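PDB 6TK9: purine nucleoside phosphorylase from Thermus thermophilus, which catalyses the reversible phosphorolysis of purine nucleosides such as inosine and guanosine, giving the free purine base and ribose 1-phosphate. Local coordinates for residues D4-A9 and G99-A104; T17-E22 and E39-I44; G142-R147 and L219-A224; R168-R173 and R265-E270; A184-M187 and F191-R194. One frame throughout, in Å; residues are numbered along the deposited sequence.

Contact 1 (D4-A9 and G99-A104)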
# COMPACT_ATOMS: atom_id res chain seq x y z
N ASP A 4 9.67 -26.05 -36.09
CA ASP A 4 9.89 -26.25 -37.55
C ASP A 4 10.01 -24.87 -38.20
O ASP A 4 10.86 -24.70 -39.09
CB ASP A 4 8.83 -27.19 -38.15
CG ASP A 4 8.86 -28.60 -37.58
OD1 ASP A 4 9.95 -29.09 -37.27
OD2 ASP A 4 7.79 -29.20 -37.44
N LYS A 5 9.24 -23.90 -37.71
CA LYS A 5 9.31 -22.46 -38.09
C LYS A 5 10.69 -21.91 -37.70
O LYS A 5 11.24 -21.12 -38.49
CB LYS A 5 8.24 -21.64 -37.37
CG LYS A 5 6.90 -21.49 -38.06
CD LYS A 5 6.07 -20.36 -37.46
CE LYS A 5 4.62 -20.35 -37.90
NZ LYS A 5 3.76 -19.58 -36.96
N ILE A 6 11.17 -22.24 -36.50
CA ILE A 6 12.48 -21.78 -35.96
C ILE A 6 13.59 -22.32 -36.87
O ILE A 6 14.40 -21.51 -37.33
CB ILE A 6 12.66 -22.21 -34.48
CG1 ILE A 6 11.75 -21.41 -33.55
CG2 ILE A 6 14.11 -22.10 -34.03
CD1 ILE A 6 11.77 -21.93 -32.13
N GLN A 7 13.60 -23.62 -37.14
CA GLN A 7 14.62 -24.27 -38.01
C GLN A 7 14.53 -23.71 -39.44
O GLN A 7 15.59 -23.59 -40.06
CB GLN A 7 14.48 -25.80 -37.96
CG GLN A 7 14.91 -26.43 -36.63
CD GLN A 7 16.30 -26.06 -36.16
OE1 GLN A 7 17.27 -26.07 -36.91
NE2 GLN A 7 16.41 -25.73 -34.88
N GLU A 8 13.34 -23.37 -39.95
CA GLU A 8 13.20 -22.72 -41.28
C GLU A 8 14.04 -21.45 -41.24
O GLU A 8 14.80 -21.22 -42.20
CB GLU A 8 11.74 -22.40 -41.65
CG GLU A 8 11.00 -23.52 -42.38
CD GLU A 8 9.96 -23.07 -43.41
OE1 GLU A 8 9.52 -21.92 -43.35
OE2 GLU A 8 9.59 -23.89 -44.28
N ALA A 9 13.93 -20.68 -40.15
CA ALA A 9 14.60 -19.37 -39.97
C ALA A 9 16.09 -19.60 -39.70
O ALA A 9 16.91 -18.93 -40.32
CB ALA A 9 13.95 -18.56 -38.88
N GLY A 99 17.59 -16.66 -32.33
CA GLY A 99 18.89 -16.25 -31.77
C GLY A 99 19.48 -17.34 -30.91
O GLY A 99 20.70 -17.58 -30.99
N PHE A 100 18.66 -17.97 -30.07
CA PHE A 100 19.13 -19.00 -29.11
C PHE A 100 19.63 -20.21 -29.90
O PHE A 100 20.65 -20.79 -29.52
CB PHE A 100 18.02 -19.37 -28.13
CG PHE A 100 18.42 -20.43 -27.13
CD1 PHE A 100 19.16 -20.10 -26.01
CD2 PHE A 100 18.04 -21.74 -27.32
CE1 PHE A 100 19.51 -21.07 -25.08
CE2 PHE A 100 18.41 -22.72 -26.41
CZ PHE A 100 19.15 -22.39 -25.30
N PHE A 101 18.93 -20.56 -30.97
CA PHE A 101 19.12 -21.82 -31.72
C PHE A 101 20.23 -21.65 -32.75
O PHE A 101 20.67 -22.69 -33.26
CB PHE A 101 17.81 -22.28 -32.36
CG PHE A 101 16.94 -23.06 -31.41
CD1 PHE A 101 17.33 -24.33 -31.00
CD2 PHE A 101 15.77 -22.52 -30.90
CE1 PHE A 101 16.55 -25.05 -30.11
CE2 PHE A 101 14.99 -23.24 -30.02
CZ PHE A 101 15.38 -24.50 -29.62
N LEU A 102 20.62 -20.40 -33.03
CA LEU A 102 21.87 -20.04 -33.76
C LEU A 102 23.09 -20.25 -32.84
O LEU A 102 24.20 -20.46 -33.39
CB LEU A 102 21.81 -18.58 -34.21
CG LEU A 102 20.94 -18.29 -35.43
CD1 LEU A 102 20.74 -16.80 -35.61
CD2 LEU A 102 21.54 -18.91 -36.68
N GLY A 103 22.90 -20.17 -31.52
CA GLY A 103 23.93 -20.51 -30.51
C GLY A 103 24.19 -19.40 -29.49
O GLY A 103 24.99 -19.65 -28.60
N ALA A 104 23.55 -18.23 -29.60
CA ALA A 104 23.53 -17.20 -28.53
C ALA A 104 22.84 -17.76 -27.27
O ALA A 104 21.60 -17.75 -27.25
CB ALA A 104 22.84 -15.95 -29.02
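F101, on the last turn of helix 94-102, rests on I6 of the N-terminal helix 4-14, a helix-helix contact in the alpha/beta purine nucleoside phosphorylase fold; F94 and V98 extend the same packing. The CA atoms of I6 and F101 are 7.9 Å apart, and the side chains bridge that gap by crossing at about a right angle. Along F101 the contact begins at CB, 4.1 Å from the methyl CG2 of I6. The same methyl lies 4.0 Å from ring atom CG of F101 and is closest to CD2 of F101, at 3.6 Å. Farther out along this side of the ring the partner changes: CE2 of F101 lies 4.1 Å from CD1 of I6 and also touches L222 of helix 213-222. I6 can serve both ends because its chi1 of -71° directs CG2 opposite the backbone N, while CG1 beside that N carries CD1 along the ring. The I6 methyl comes at the ring obliquely. One ring face is occupied from within its own helix, where CD2 of F100 stands 4.2 Å above the plane, over the centre of the F101 ring. V10 also touches F101. G103 with its positive phi ends helix 94-102 in a Schellman motif, A104 N reaching back weakly to G99 O. On the CD1 side of the ring, Q7 folds its chain round, and its NE2 comes to 4.2 Å from CD1 of F101, again obliquely.

Contact 2 (T17-E22 and E39-I44)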
# COMPACT_ATOMS: atom_id res chain seq x y z
N THR A 17 25.63 -17.68 -43.93
CA THR A 17 26.85 -17.68 -43.08
C THR A 17 26.81 -18.79 -42.03
O THR A 17 25.77 -18.97 -41.40
CB THR A 17 27.02 -16.34 -42.34
OG1 THR A 17 28.10 -16.50 -41.42
CG2 THR A 17 25.78 -15.91 -41.59
N ASP A 18 27.95 -19.44 -41.84
CA ASP A 18 28.18 -20.48 -40.82
C ASP A 18 28.65 -19.81 -39.51
O ASP A 18 28.96 -20.55 -38.57
CB ASP A 18 29.18 -21.53 -41.33
CG ASP A 18 30.54 -20.95 -41.71
OD1 ASP A 18 30.66 -19.71 -41.77
OD2 ASP A 18 31.49 -21.74 -41.93
N PHE A 19 28.69 -18.48 -39.44
CA PHE A 19 29.16 -17.75 -38.23
C PHE A 19 28.24 -18.08 -37.05
O PHE A 19 27.03 -17.82 -37.13
CB PHE A 19 29.23 -16.24 -38.46
CG PHE A 19 30.00 -15.45 -37.41
CD1 PHE A 19 31.39 -15.42 -37.43
CD2 PHE A 19 29.34 -14.72 -36.44
CE1 PHE A 19 32.10 -14.68 -36.49
CE2 PHE A 19 30.05 -13.97 -35.51
CZ PHE A 19 31.42 -13.96 -35.53
N VAL A 20 28.83 -18.63 -35.99
CA VAL A 20 28.17 -19.01 -34.71
C VAL A 20 28.41 -17.89 -33.69
O VAL A 20 29.55 -17.64 -33.29
CB VAL A 20 28.68 -20.37 -34.20
CG1 VAL A 20 27.88 -20.87 -33.00
CG2 VAL A 20 28.70 -21.43 -35.29
N PRO A 21 27.36 -17.18 -33.24
CA PRO A 21 27.49 -16.18 -32.19
C PRO A 21 27.46 -16.81 -30.79
O PRO A 21 26.82 -17.82 -30.63
CB PRO A 21 26.23 -15.35 -32.39
CG PRO A 21 25.20 -16.39 -32.75
CD PRO A 21 25.95 -17.34 -33.66
N GLU A 22 28.13 -16.19 -29.83
CA GLU A 22 28.13 -16.59 -28.40
C GLU A 22 27.17 -15.70 -27.61
O GLU A 22 26.68 -16.16 -26.57
CB GLU A 22 29.54 -16.48 -27.83
CG GLU A 22 30.41 -17.65 -28.27
CD GLU A 22 31.90 -17.51 -28.06
OE1 GLU A 22 32.35 -16.47 -27.51
OE2 GLU A 22 32.61 -18.44 -28.48
N GLU A 39 31.90 -5.45 -36.71
CA GLU A 39 32.60 -6.07 -37.87
C GLU A 39 31.65 -7.09 -38.46
O GLU A 39 31.61 -8.20 -37.93
CB GLU A 39 33.92 -6.72 -37.47
CG GLU A 39 34.79 -7.15 -38.64
CD GLU A 39 35.90 -8.11 -38.26
OE1 GLU A 39 36.15 -8.29 -37.04
OE2 GLU A 39 36.50 -8.68 -39.17
N LYS A 40 30.90 -6.69 -39.48
CA LYS A 40 29.78 -7.45 -40.09
C LYS A 40 30.36 -8.68 -40.79
O LYS A 40 31.36 -8.53 -41.49
CB LYS A 40 29.00 -6.55 -41.05
CG LYS A 40 27.66 -6.01 -40.54
CD LYS A 40 27.76 -5.01 -39.41
CE LYS A 40 27.45 -3.58 -39.80
NZ LYS A 40 28.53 -2.66 -39.33
N VAL A 41 29.76 -9.86 -40.60
CA VAL A 41 29.92 -11.04 -41.50
C VAL A 41 28.59 -11.27 -42.25
O VAL A 41 28.63 -11.67 -43.42
CB VAL A 41 30.43 -12.27 -40.73
CG1 VAL A 41 29.54 -12.63 -39.55
CG2 VAL A 41 30.62 -13.48 -41.62
N ALA A 42 27.45 -10.96 -41.62
CA ALA A 42 26.11 -10.97 -42.26
C ALA A 42 25.27 -9.80 -41.74
O ALA A 42 25.48 -9.38 -40.59
CB ALA A 42 25.39 -12.26 -41.99
N GLU A 43 24.36 -9.31 -42.58
CA GLU A 43 23.39 -8.23 -42.28
C GLU A 43 22.10 -8.54 -43.05
O GLU A 43 22.01 -8.18 -44.24
CB GLU A 43 23.98 -6.85 -42.62
CG GLU A 43 22.99 -5.69 -42.48
CD GLU A 43 23.58 -4.29 -42.37
OE1 GLU A 43 24.81 -4.16 -42.49
OE2 GLU A 43 22.81 -3.32 -42.15
N ILE A 44 21.14 -9.21 -42.39
CA ILE A 44 19.85 -9.66 -42.98
C ILE A 44 18.69 -8.85 -42.40
O ILE A 44 18.37 -8.97 -41.22
CB ILE A 44 19.65 -11.16 -42.72
CG1 ILE A 44 20.95 -11.96 -42.92
CG2 ILE A 44 18.51 -11.68 -43.58
CD1 ILE A 44 21.00 -13.24 -42.14
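OG1 of T17 accepts a nearly straight hydrogen bond from F19 N (2.9 Å, N-H...O angle 162°), an ST turn in the loop joining helix 4-14 to strand 23-27. From this turn T17 leans on V41 and A42, and F19 on V41, the two strand residues forming a classic beta bulge that faces L66. There strand 39-45 turns a corner, and both bulge residues present their CB atoms to the loop. Threonine and valine cross at about a right angle, with CG2 of V41 3.9 Å from OG1 of T17, so the oxygen gripped by the turn also lies against a methyl. The other methyl of V41, CG1, sits over one face of the phenyl ring of F19 in a CH-pi contact, 3.9 Å from the ring centroid and displaced toward the rim on the CB side. Its nearest ring atom is accordingly CG of F19, at 3.6 Å, and it remains 3.8 Å from CB of F19. Valine's chi1 of 56° tucks CG1 between its own backbone N and carbonyl carbon, from where it projects over the phenyl face. F19 also touches R68 and P73, so the ring lies against the neighbouring antiparallel strands as well as the bulge. At the other end of the contact two methyls meet, CG2 of T17 and CB of A42, 3.7 Å apart.

Contact 3 (G142-R147 and L219-A224)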
# COMPACT_ATOMS: atom_id res chain seq x y z
N GLY A 142 -0.16 -21.17 -25.10
CA GLY A 142 -0.36 -22.13 -26.20
C GLY A 142 0.25 -23.48 -25.84
O GLY A 142 0.59 -23.71 -24.67
N PRO A 143 0.44 -24.39 -26.82
CA PRO A 143 1.05 -25.70 -26.56
C PRO A 143 2.55 -25.50 -26.30
O PRO A 143 3.10 -24.56 -26.82
CB PRO A 143 0.74 -26.50 -27.83
CG PRO A 143 0.65 -25.45 -28.93
CD PRO A 143 0.08 -24.22 -28.25
N ASN A 144 3.14 -26.34 -25.45
CA ASN A 144 4.58 -26.30 -25.07
C ASN A 144 5.29 -27.41 -25.82
O ASN A 144 4.79 -28.54 -25.77
CB ASN A 144 4.82 -26.53 -23.58
CG ASN A 144 6.22 -26.13 -23.16
OD1 ASN A 144 6.57 -24.96 -23.28
ND2 ASN A 144 7.01 -27.06 -22.65
N ASP A 145 6.39 -27.09 -26.51
CA ASP A 145 7.30 -28.10 -27.10
C ASP A 145 8.44 -28.34 -26.11
O ASP A 145 9.21 -27.38 -25.88
CB ASP A 145 7.80 -27.64 -28.47
CG ASP A 145 8.44 -28.75 -29.28
OD1 ASP A 145 9.21 -29.54 -28.67
OD2 ASP A 145 8.19 -28.81 -30.51
N GLU A 146 8.54 -29.55 -25.54
CA GLU A 146 9.57 -29.90 -24.52
C GLU A 146 10.98 -29.65 -25.09
O GLU A 146 11.92 -29.56 -24.29
CB GLU A 146 9.47 -31.36 -24.09
CG GLU A 146 8.18 -31.70 -23.39
CD GLU A 146 8.25 -31.56 -21.88
OE1 GLU A 146 8.75 -30.51 -21.40
OE2 GLU A 146 7.81 -32.52 -21.18
N ARG A 147 11.12 -29.61 -26.42
CA ARG A 147 12.43 -29.40 -27.09
C ARG A 147 12.92 -27.98 -26.85
O ARG A 147 14.15 -27.81 -26.84
CB ARG A 147 12.35 -29.64 -28.60
CG ARG A 147 12.11 -31.10 -28.97
CD ARG A 147 11.86 -31.33 -30.44
NE ARG A 147 10.66 -30.69 -30.94
CZ ARG A 147 10.20 -30.85 -32.17
NH1 ARG A 147 10.85 -31.63 -33.02
NH2 ARG A 147 9.10 -30.24 -32.56
N LEU A 219 13.18 -16.51 -23.17
CA LEU A 219 14.62 -16.88 -23.07
C LEU A 219 14.88 -17.73 -21.82
O LEU A 219 15.77 -18.62 -21.91
CB LEU A 219 15.47 -15.61 -23.09
CG LEU A 219 15.68 -15.03 -24.49
CD1 LEU A 219 16.23 -13.62 -24.42
CD2 LEU A 219 16.61 -15.91 -25.30
N ARG A 220 14.15 -17.54 -20.72
CA ARG A 220 14.37 -18.37 -19.50
C ARG A 220 13.70 -19.73 -19.72
O ARG A 220 14.22 -20.75 -19.21
CB ARG A 220 13.86 -17.67 -18.23
CG ARG A 220 14.64 -16.41 -17.88
CD ARG A 220 16.07 -16.66 -17.42
NE ARG A 220 16.17 -17.66 -16.39
CZ ARG A 220 16.89 -18.77 -16.47
NH1 ARG A 220 17.65 -19.00 -17.53
NH2 ARG A 220 16.85 -19.64 -15.49
N HIS A 221 12.61 -19.76 -20.48
CA HIS A 221 11.99 -21.01 -20.99
C HIS A 221 13.08 -21.88 -21.64
O HIS A 221 13.16 -23.08 -21.31
CB HIS A 221 10.83 -20.65 -21.92
CG HIS A 221 10.14 -21.81 -22.56
ND1 HIS A 221 10.17 -22.02 -23.93
CD2 HIS A 221 9.38 -22.79 -22.03
CE1 HIS A 221 9.47 -23.11 -24.21
NE2 HIS A 221 8.98 -23.60 -23.07
N LEU A 222 13.94 -21.25 -22.45
CA LEU A 222 14.99 -21.90 -23.29
C LEU A 222 16.23 -22.27 -22.47
O LEU A 222 16.99 -23.12 -22.96
CB LEU A 222 15.35 -20.95 -24.43
CG LEU A 222 14.25 -20.84 -25.48
CD1 LEU A 222 14.50 -19.66 -26.39
CD2 LEU A 222 14.13 -22.13 -26.28
N GLY A 223 16.42 -21.63 -21.31
CA GLY A 223 17.56 -21.83 -20.40
C GLY A 223 18.71 -20.88 -20.69
O GLY A 223 19.80 -21.10 -20.15
N ALA A 224 18.48 -19.87 -21.53
CA ALA A 224 19.44 -18.79 -21.83
C ALA A 224 19.72 -17.98 -20.56
O ALA A 224 18.85 -17.97 -19.67
CB ALA A 224 18.88 -17.91 -22.93
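The amide of N144 and the imidazole of H221 meet with their planes 73° apart, the amide oxygen at the ring's edge. H221 NE2 donates at 2.8 Å to N144 OD1, which accepts on a lone pair in its carbonyl plane. The bond is bent, with an N-H...O angle of 138°, and the oxygen lies 26° out of the imidazole plane. Both side chains have CG anti to the backbone N, which extends them past each other in opposite directions. N144 ND2 bonds to G149 O, consistent with the amide's orientation, while L140 and L148 pack on the histidine.

The guanidinium of R147 is met at its edge, in plane, by the carboxylate of D145 in a side-on salt bridge: NE reaches OD1 of D145 at 2.9 Å, and NH2 reaches OD2 of D145 at 2.7 Å. D145 OD1 also accepts from R147 N at 3.0 Å, closing an Asx turn. R220 offers its guanidinium edge to a carbonyl, NH1 bonding A224 O at 2.7 Å. That residue follows G223, whose positive phi makes it the C-prime residue of the Schellman motif that ends helix 213-222, beside which the 142-147 loop is pinned.

Contact 4 (R168-R173 and R265-E270)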
# COMPACT_ATOMS: atom_id res chain seq x y z
N ARG A 168 27.62 -4.66 -12.24
CA ARG A 168 28.01 -3.77 -11.11
C ARG A 168 29.52 -3.50 -11.15
O ARG A 168 29.92 -2.32 -11.03
CB ARG A 168 27.60 -4.37 -9.77
CG ARG A 168 26.12 -4.19 -9.46
CD ARG A 168 25.64 -5.23 -8.49
NE ARG A 168 24.27 -4.94 -8.10
CZ ARG A 168 23.53 -5.72 -7.33
NH1 ARG A 168 24.03 -6.85 -6.86
NH2 ARG A 168 22.29 -5.38 -7.03
N LYS A 169 30.33 -4.55 -11.34
CA LYS A 169 31.81 -4.46 -11.42
C LYS A 169 32.19 -3.49 -12.55
O LYS A 169 33.01 -2.56 -12.33
CB LYS A 169 32.39 -5.86 -11.60
CG LYS A 169 33.87 -6.00 -11.28
CD LYS A 169 34.28 -7.41 -10.91
CE LYS A 169 35.78 -7.57 -10.84
NZ LYS A 169 36.42 -7.25 -12.13
N VAL A 170 31.56 -3.63 -13.72
CA VAL A 170 31.96 -2.84 -14.91
C VAL A 170 31.57 -1.38 -14.69
O VAL A 170 32.31 -0.51 -15.17
CB VAL A 170 31.39 -3.41 -16.22
CG1 VAL A 170 31.65 -2.49 -17.41
CG2 VAL A 170 31.92 -4.81 -16.48
N ALA A 171 30.48 -1.10 -14.00
CA ALA A 171 30.04 0.29 -13.72
C ALA A 171 31.07 0.99 -12.81
O ALA A 171 31.52 2.10 -13.17
CB ALA A 171 28.67 0.32 -13.09
N ARG A 172 31.43 0.34 -11.70
CA ARG A 172 32.49 0.81 -10.77
C ARG A 172 33.75 1.14 -11.58
O ARG A 172 34.13 2.32 -11.58
CB ARG A 172 32.70 -0.22 -9.66
CG ARG A 172 31.56 -0.20 -8.65
CD ARG A 172 31.24 -1.42 -7.81
NE ARG A 172 32.06 -2.62 -7.87
CZ ARG A 172 31.57 -3.86 -7.74
NH1 ARG A 172 30.27 -4.06 -7.55
NH2 ARG A 172 32.37 -4.91 -7.82
N ARG A 173 34.31 0.16 -12.30
CA ARG A 173 35.49 0.30 -13.20
C ARG A 173 35.37 1.59 -14.04
O ARG A 173 36.35 2.37 -14.04
CB ARG A 173 35.63 -0.97 -14.05
CG ARG A 173 37.02 -1.23 -14.63
CD ARG A 173 37.15 -0.89 -16.12
NE ARG A 173 37.82 0.38 -16.38
CZ ARG A 173 37.86 1.03 -17.55
NH1 ARG A 173 37.25 0.54 -18.62
NH2 ARG A 173 38.50 2.19 -17.64
N ARG A 265 29.98 -2.51 -24.16
CA ARG A 265 31.33 -3.01 -24.57
C ARG A 265 32.07 -3.53 -23.33
O ARG A 265 32.58 -4.66 -23.40
CB ARG A 265 32.14 -1.91 -25.27
CG ARG A 265 31.74 -1.62 -26.71
CD ARG A 265 32.43 -0.35 -27.18
NE ARG A 265 32.15 -0.07 -28.58
CZ ARG A 265 32.68 -0.72 -29.61
NH1 ARG A 265 33.52 -1.73 -29.41
NH2 ARG A 265 32.36 -0.37 -30.84
N GLY A 266 32.10 -2.74 -22.25
CA GLY A 266 32.70 -3.12 -20.96
C GLY A 266 32.25 -4.51 -20.52
O GLY A 266 33.11 -5.35 -20.21
N ILE A 267 30.93 -4.74 -20.53
CA ILE A 267 30.29 -6.03 -20.16
C ILE A 267 30.72 -7.12 -21.16
O ILE A 267 31.25 -8.15 -20.71
CB ILE A 267 28.76 -5.86 -20.09
CG1 ILE A 267 28.38 -4.99 -18.89
CG2 ILE A 267 28.05 -7.20 -20.08
CD1 ILE A 267 27.08 -4.23 -19.06
N LEU A 268 30.48 -6.91 -22.46
CA LEU A 268 30.88 -7.84 -23.56
C LEU A 268 32.30 -8.35 -23.34
O LEU A 268 32.54 -9.53 -23.64
CB LEU A 268 30.79 -7.13 -24.91
CG LEU A 268 29.75 -7.68 -25.89
CD1 LEU A 268 28.36 -7.64 -25.29
CD2 LEU A 268 29.77 -6.88 -27.18
N ALA A 269 33.23 -7.49 -22.91
CA ALA A 269 34.67 -7.83 -22.86
C ALA A 269 34.92 -8.90 -21.80
O ALA A 269 35.89 -9.65 -21.96
CB ALA A 269 35.49 -6.60 -22.59
N GLU A 270 34.05 -9.01 -20.79
CA GLU A 270 34.25 -9.91 -19.63
C GLU A 270 33.50 -11.24 -19.82
O GLU A 270 33.73 -12.12 -19.00
CB GLU A 270 33.78 -9.23 -18.34
CG GLU A 270 34.28 -7.80 -18.16
CD GLU A 270 35.73 -7.62 -17.72
OE1 GLU A 270 36.64 -8.06 -18.46
OE2 GLU A 270 35.94 -7.01 -16.65
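Apolar contact between V170 of helix 161-173 and G266 of helix 257-270 dominates this crossing. With no side chain on G266, methyl CG1 of V170 settles on the glycine backbone, 3.8 Å from CA of G266, and CG2 of V170 lies 4.0 Å from O of G266. Valine's chi1 of 172° spreads both methyls across that surface. The CA atoms of V170 and G266 are 6.1 Å apart, and the axes of the two short segments approach to 9.5 Å at 125° between their N-to-C directions. CG2 of V170 also comes to 4.3 Å from CG1 of I267, and CG of E270, beyond which the chain bends, lies 4.2 Å from CG2 of V170.

Both helices belong to the layers flanking the central sheet of this alpha/beta phosphorylase fold. I267 reaches L108 on strand 106-115 as well as L166, one turn before V170.

Among the charged groups, K169 NZ and E270 OE2 are opposite in sign but 4.6 Å apart, beyond a salt bridge. R172 turns its guanidinium away from helix 257-270 to form a salt bridge with D175 of the third subunit, and CA of K169 lies 3.6 Å above the plane of that guanidinium, over its centre.

Contact 5 (A184-M187 and F191-R194)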
# COMPACT_ATOMS: atom_id res chain seq x y z
N ALA A 184 8.66 -2.74 -15.41
CA ALA A 184 7.23 -3.00 -15.69
C ALA A 184 6.94 -2.87 -17.19
O ALA A 184 7.12 -1.75 -17.78
CB ALA A 184 6.36 -2.05 -14.90
N TRP A 185 6.47 -3.96 -17.78
CA TRP A 185 5.91 -4.05 -19.16
C TRP A 185 4.50 -3.46 -19.18
O TRP A 185 3.58 -4.13 -18.74
CB TRP A 185 5.90 -5.52 -19.63
CG TRP A 185 5.36 -5.75 -21.01
CD1 TRP A 185 5.23 -4.83 -22.01
CD2 TRP A 185 4.97 -7.01 -21.56
NE1 TRP A 185 4.74 -5.43 -23.14
CE2 TRP A 185 4.57 -6.76 -22.89
CE3 TRP A 185 4.88 -8.31 -21.06
CZ2 TRP A 185 4.07 -7.75 -23.72
CZ3 TRP A 185 4.38 -9.29 -21.88
CH2 TRP A 185 3.99 -9.02 -23.19
N PHE A 186 4.36 -2.22 -19.65
CA PHE A 186 3.08 -1.52 -19.92
C PHE A 186 2.77 -1.71 -21.39
O PHE A 186 3.69 -1.51 -22.19
CB PHE A 186 3.20 -0.04 -19.56
CG PHE A 186 1.94 0.76 -19.71
CD1 PHE A 186 0.92 0.65 -18.77
CD2 PHE A 186 1.77 1.63 -20.77
CE1 PHE A 186 -0.24 1.40 -18.89
CE2 PHE A 186 0.60 2.37 -20.89
CZ PHE A 186 -0.40 2.26 -19.94
N MET A 187 1.55 -2.11 -21.75
CA MET A 187 1.27 -2.63 -23.12
C MET A 187 1.43 -1.50 -24.14
O MET A 187 1.90 -1.78 -25.25
CB MET A 187 -0.13 -3.24 -23.23
CG MET A 187 -1.25 -2.24 -23.09
SD MET A 187 -2.80 -3.12 -23.12
CE MET A 187 -2.77 -3.79 -24.79
N PHE A 191 1.11 6.38 -23.74
CA PHE A 191 1.91 6.44 -22.49
C PHE A 191 0.92 6.30 -21.31
O PHE A 191 -0.28 6.46 -21.49
CB PHE A 191 2.79 7.70 -22.45
CG PHE A 191 4.04 7.66 -23.30
CD1 PHE A 191 5.06 6.74 -23.05
CD2 PHE A 191 4.22 8.55 -24.36
CE1 PHE A 191 6.21 6.73 -23.83
CE2 PHE A 191 5.36 8.53 -25.15
CZ PHE A 191 6.35 7.61 -24.88
N ALA A 192 1.44 5.96 -20.14
CA ALA A 192 0.67 5.78 -18.90
C ALA A 192 0.02 7.11 -18.49
O ALA A 192 0.67 8.14 -18.68
CB ALA A 192 1.59 5.27 -17.83
N SER A 193 -1.21 7.06 -17.95
CA SER A 193 -1.83 8.18 -17.20
C SER A 193 -0.99 8.42 -15.94
O SER A 193 -0.21 7.51 -15.55
CB SER A 193 -3.25 7.90 -16.83
OG SER A 193 -3.32 7.04 -15.69
N ARG A 194 -1.19 9.57 -15.30
CA ARG A 194 -0.59 9.89 -13.98
C ARG A 194 -0.93 8.74 -13.02
O ARG A 194 0.01 8.17 -12.43
CB ARG A 194 -1.07 11.26 -13.50
CG ARG A 194 -0.50 12.43 -14.29
CD ARG A 194 -0.73 13.73 -13.55
NE ARG A 194 -0.45 14.92 -14.34
CZ ARG A 194 0.74 15.48 -14.51
NH1 ARG A 194 1.82 14.97 -13.95
NH2 ARG A 194 0.85 16.56 -15.26
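This contact closes the short turn that leads out of strand 179-185 into helix 194-202, the first connection of a beta-alpha-beta unit whose second strand, 207-209, pairs parallel with the first. F186, following W185, points its side chain at the returning backbone of F191 and A192. Its CG is anti to the backbone N (chi1 -176°), which carries the ring across to the other limb of the turn. The outer ring atoms make the closest approaches: CE2 of F186 lies 3.8 Å from N of A192 and 4.0 Å from C of F191, so the ring abuts the peptide linking these two residues. The neighbouring atom, CZ of F186, stands 3.8 Å from CA of A192. The methyl of A192 is set over one face of the ring, 4.2 Å above its plane and shifted toward the rim, which makes CZ of F186 its nearest atom. F191 contributes backbone to this contact, for its CB points away from F186 and its ring meets that of H243. S193 occupies the N-cap position of helix 194-202, with its OG capping a backbone N and the backbone N of S193 donating to OE1 of E196. The same OG bonds to O of Y131 in the fourth subunit, and R194 forms a salt bridge with E157 of that subunit, so the turn also borders an oligomer interface. F186 and A192 both rest on I208 of strand 207-209, while E196 and L197 of helix 194-202 lie against F186 and A192 respectively.

Overall arrangement
Contacts 1, 2 and 3 form a connected group, the centres of contacts 1 and 2 about 14 Å apart and those of contacts 1 and 3 about 13 Å. L102 packs on V20 and P21, and F100 and F101 reach L222, so helix 94-102 lies between the 17-22 loop and helix 213-222. The group thereby joins the N-terminal helix and the 17-22 and 142-147 loops into one region, whereas contact 5 lies across the chain's centre from contacts 1 and 2. In sequence contact 2 falls between the halves of contact 1, contacts 3 and 4 interleave, and contact 5 lies within both spans, about 30 Å from contact 4 between centres. Contacts 3, 4 and 5 border different neighbouring subunits of the hexamer.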